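Local coordinates for protein glutathione transferase (Lolium rigidum, PDB 6ZB6) that probably detoxifies herbicides and other xenobiotics by conjugating them with glutathione, as a phi class glutathione transferase linked to multiple-herbicide resistance, at residues V18-E23 and N171-T176. Sequence-based numbering, arbitrary orientation.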
ATOM      1  N   VAL A  18       2.935  -5.800   0.884  1.00 19.19           N
ATOM      2  CA  VAL A  18       3.144  -7.113   1.491  1.00 19.51           C
ATOM      3  C   VAL A  18       4.095  -7.022   2.683  1.00 20.16           C
ATOM      4  O   VAL A  18       3.855  -7.621   3.740  1.00 20.59           O
ATOM      5  CB  VAL A  18       3.676  -8.091   0.427  1.00 20.19           C
ATOM      6  CG1 VAL A  18       3.973  -9.482   1.047  1.00 18.18           C
ATOM      7  CG2 VAL A  18       2.709  -8.182  -0.770  1.00 20.50           C
ATOM      8  N   LEU A  19       5.193  -6.281   2.532  1.00 21.75           N
ATOM      9  CA  LEU A  19       6.161  -6.186   3.619  1.00 21.80           C
ATOM     10  C   LEU A  19       5.524  -5.603   4.875  1.00 20.95           C
ATOM     11  O   LEU A  19       5.840  -6.031   5.990  1.00 19.50           O
ATOM     12  CB  LEU A  19       7.371  -5.356   3.182  1.00 18.04           C
ATOM     13  CG  LEU A  19       8.084  -5.799   1.900  1.00 26.68           C
ATOM     14  CD1 LEU A  19       9.385  -5.017   1.679  1.00 23.85           C
ATOM     15  CD2 LEU A  19       8.338  -7.312   1.885  1.00 26.26           C
ATOM     16  N   VAL A  20       4.619  -4.634   4.715  1.00 23.24           N
ATOM     17  CA  VAL A  20       3.901  -4.090   5.866  1.00 20.03           C
ATOM     18  C   VAL A  20       3.180  -5.205   6.620  1.00 22.04           C
ATOM     19  O   VAL A  20       3.303  -5.331   7.843  1.00 20.60           O
ATOM     20  CB  VAL A  20       2.928  -2.982   5.426  1.00 21.98           C
ATOM     21  CG1 VAL A  20       1.944  -2.680   6.557  1.00 20.72           C
ATOM     22  CG2 VAL A  20       3.713  -1.690   5.043  1.00 21.78           C
ATOM     23  N   PHE A  21       2.420  -6.037   5.908  1.00 21.76           N
ATOM     24  CA  PHE A  21       1.660  -7.050   6.632  1.00 23.19           C
ATOM     25  C   PHE A  21       2.564  -8.137   7.199  1.00 22.16           C
ATOM     26  O   PHE A  21       2.297  -8.642   8.297  1.00 22.91           O
ATOM     27  CB  PHE A  21       0.557  -7.598   5.736  1.00 21.60           C
ATOM     28  CG  PHE A  21      -0.471  -6.559   5.407  1.00 21.31           C
ATOM     29  CD1 PHE A  21      -1.261  -6.023   6.415  1.00 18.23           C
ATOM     30  CD2 PHE A  21      -0.591  -6.054   4.116  1.00 18.50           C
ATOM     31  CE1 PHE A  21      -2.196  -5.038   6.136  1.00 24.73           C
ATOM     32  CE2 PHE A  21      -1.530  -5.055   3.826  1.00 19.93           C
ATOM     33  CZ  PHE A  21      -2.331  -4.548   4.831  1.00 17.99           C
ATOM     34  N   LEU A  22       3.662  -8.469   6.510  1.00 21.71           N
ATOM     35  CA  LEU A  22       4.647  -9.365   7.104  1.00 20.62           C
ATOM     36  C   LEU A  22       5.175  -8.804   8.416  1.00 25.17           C
ATOM     37  O   LEU A  22       5.336  -9.536   9.396  1.00 25.99           O
ATOM     38  CB  LEU A  22       5.796  -9.613   6.129  1.00 23.98           C
ATOM     39  CG  LEU A  22       5.515 -10.620   5.002  1.00 21.95           C
ATOM     40  CD1 LEU A  22       6.536 -10.470   3.876  1.00 20.00           C
ATOM     41  CD2 LEU A  22       5.480 -12.064   5.548  1.00 22.99           C
ATOM     42  N   GLU A  23       5.453  -7.500   8.461  1.00 21.92           N
ATOM     43  CA  GLU A  23       5.976  -6.924   9.690  1.00 19.90           C
ATOM     44  C   GLU A  23       4.903  -6.853  10.764  1.00 21.48           C
ATOM     45  O   GLU A  23       5.214  -6.985  11.950  1.00 24.64           O
ATOM     46  CB  GLU A  23       6.557  -5.536   9.418  1.00 15.87           C
ATOM     47  CG  GLU A  23       7.885  -5.579   8.699  1.00 24.03           C
ATOM     48  CD  GLU A  23       9.003  -6.090   9.578  1.00 27.76           C
ATOM     49  OE1 GLU A  23       8.882  -5.996  10.819  1.00 33.03           O
ATOM     50  OE2 GLU A  23      10.010  -6.587   9.024  1.00 35.11           O
ATOM     51  N   ASN A 171      -3.832  -0.862   3.830  1.00 19.45           N
ATOM     52  CA  ASN A 171      -3.696  -0.897   2.377  1.00 17.68           C
ATOM     53  C   ASN A 171      -3.539   0.488   1.766  1.00 17.32           C
ATOM     54  O   ASN A 171      -3.078   0.602   0.623  1.00 18.08           O
ATOM     55  CB  ASN A 171      -4.902  -1.591   1.752  1.00 17.31           C
ATOM     56  CG  ASN A 171      -4.693  -3.093   1.621  1.00 23.32           C
ATOM     57  OD1 ASN A 171      -3.709  -3.531   1.032  1.00 22.94           O
ATOM     58  ND2 ASN A 171      -5.606  -3.885   2.187  1.00 20.80           N
ATOM     59  N   HIS A 172      -3.909   1.540   2.500  1.00 20.00           N
ATOM     60  CA  HIS A 172      -3.740   2.916   2.063  1.00 19.98           C
ATOM     61  C   HIS A 172      -2.304   3.408   2.175  1.00 22.59           C
ATOM     62  O   HIS A 172      -1.988   4.453   1.600  1.00 22.30           O
ATOM     63  CB  HIS A 172      -4.660   3.840   2.879  1.00 20.72           C
ATOM     64  CG  HIS A 172      -6.110   3.729   2.512  1.00 20.50           C
ATOM     65  ND1 HIS A 172      -6.913   2.687   2.934  1.00 20.37           N
ATOM     66  CD2 HIS A 172      -6.895   4.517   1.741  1.00 20.62           C
ATOM     67  CE1 HIS A 172      -8.132   2.852   2.454  1.00 22.66           C
ATOM     68  NE2 HIS A 172      -8.150   3.957   1.729  1.00 21.66           N
ATOM     69  N   PHE A 173      -1.419   2.678   2.868  1.00 19.65           N
ATOM     70  CA  PHE A 173      -0.093   3.230   3.154  1.00 18.67           C
ATOM     71  C   PHE A 173       0.797   3.410   1.925  1.00 20.26           C
ATOM     72  O   PHE A 173       1.324   4.517   1.723  1.00 20.47           O
ATOM     73  CB  PHE A 173       0.615   2.386   4.212  1.00 18.05           C
ATOM     74  CG  PHE A 173       2.093   2.588   4.211  1.00 25.23           C
ATOM     75  CD1 PHE A 173       2.639   3.757   4.739  1.00 22.29           C
ATOM     76  CD2 PHE A 173       2.931   1.651   3.635  1.00 21.60           C
ATOM     77  CE1 PHE A 173       3.996   3.966   4.715  1.00 21.91           C
ATOM     78  CE2 PHE A 173       4.285   1.845   3.604  1.00 23.96           C
ATOM     79  CZ  PHE A 173       4.831   3.017   4.149  1.00 23.51           C
ATOM     80  N   PRO A 174       1.071   2.379   1.116  1.00 18.67           N
ATOM     81  CA  PRO A 174       2.185   2.503   0.152  1.00 14.64           C
ATOM     82  C   PRO A 174       2.038   3.614  -0.868  1.00 17.37           C
ATOM     83  O   PRO A 174       3.013   4.339  -1.113  1.00 21.74           O
ATOM     84  CB  PRO A 174       2.212   1.128  -0.538  1.00 15.03           C
ATOM     85  CG  PRO A 174       1.529   0.211   0.418  1.00 21.73           C
ATOM     86  CD  PRO A 174       0.472   1.031   1.090  1.00 16.09           C
ATOM     87  N   TYR A 175       0.861   3.785  -1.473  1.00 18.26           N
ATOM     88  CA  TYR A 175       0.746   4.878  -2.436  1.00 19.56           C
ATOM     89  C   TYR A 175       0.640   6.229  -1.740  1.00 19.60           C
ATOM     90  O   TYR A 175       1.178   7.220  -2.239  1.00 21.54           O
ATOM     91  CB  TYR A 175      -0.451   4.679  -3.361  1.00 23.33           C
ATOM     92  CG  TYR A 175      -0.244   3.623  -4.432  1.00 20.23           C
ATOM     93  CD1 TYR A 175      -0.438   2.291  -4.147  1.00 19.31           C
ATOM     94  CD2 TYR A 175       0.133   3.971  -5.730  1.00 27.43           C
ATOM     95  CE1 TYR A 175      -0.257   1.314  -5.106  1.00 21.90           C
ATOM     96  CE2 TYR A 175       0.311   2.999  -6.714  1.00 29.28           C
ATOM     97  CZ  TYR A 175       0.115   1.665  -6.390  1.00 29.89           C
ATOM     98  OH  TYR A 175       0.268   0.665  -7.335  1.00 29.34           O
ATOM     99  N   THR A 176      -0.074   6.304  -0.610  1.00 18.78           N
ATOM    100  CA  THR A 176      -0.203   7.593   0.078  1.00 20.02           C
ATOM    101  C   THR A 176       1.145   8.057   0.607  1.00 24.01           C
ATOM    102  O   THR A 176       1.445   9.257   0.600  1.00 22.54           O
ATOM    103  CB  THR A 176      -1.223   7.495   1.215  1.00 22.51           C
ATOM    104  OG1 THR A 176      -2.470   7.049   0.683  1.00 22.86           O
ATOM    105  CG2 THR A 176      -1.457   8.879   1.900  1.00 16.34           C
TER
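The interface between the thioredoxin-like N-terminal domain and the all-helical C-terminal domain, a defining feature of the glutathione transferase fold, is bridged here by Val20 and Phe21 of helix 13-24, which meet Phe173 of helix 173-179 and Asn171, two residues before Phe173 in the chain. All four residues are buried, but the contact is slight, with 147 Å² buried in total and the closest pair of CA atoms, those of Val20 and Phe173, 8.8 Å apart. Val20 points toward the other segment and reaches it with one methyl: CG2 lies 3.7 Å from CD2 of Phe173 and 3.9 Å from CE2 of the same ring, approaching obliquely. The benzyl group of Phe173 is swung out to meet it by a chi1 of 160°, with CG anti to the backbone N. Phe21 runs nearly perpendicular to the Asn171 side chain, the ring and amide planes 58° apart. The amide oxygen of Asn171 accepts a hydrogen bond from Arg17, one turn before Phe21 on helix 13-24, which ties this side chain to the N-terminal domain. Tyr175 of helix 173-179 touches the bound S-(p-nitrobenzyl)glutathione, and its hydroxyl is hydrogen-bonded to Asn14 of helix 13-24, which places the contact beside the ligand pocket. At the Phe21 edge, Asn171 OD1 sits near the ring plane, 3.9 Å from Phe21 CE2.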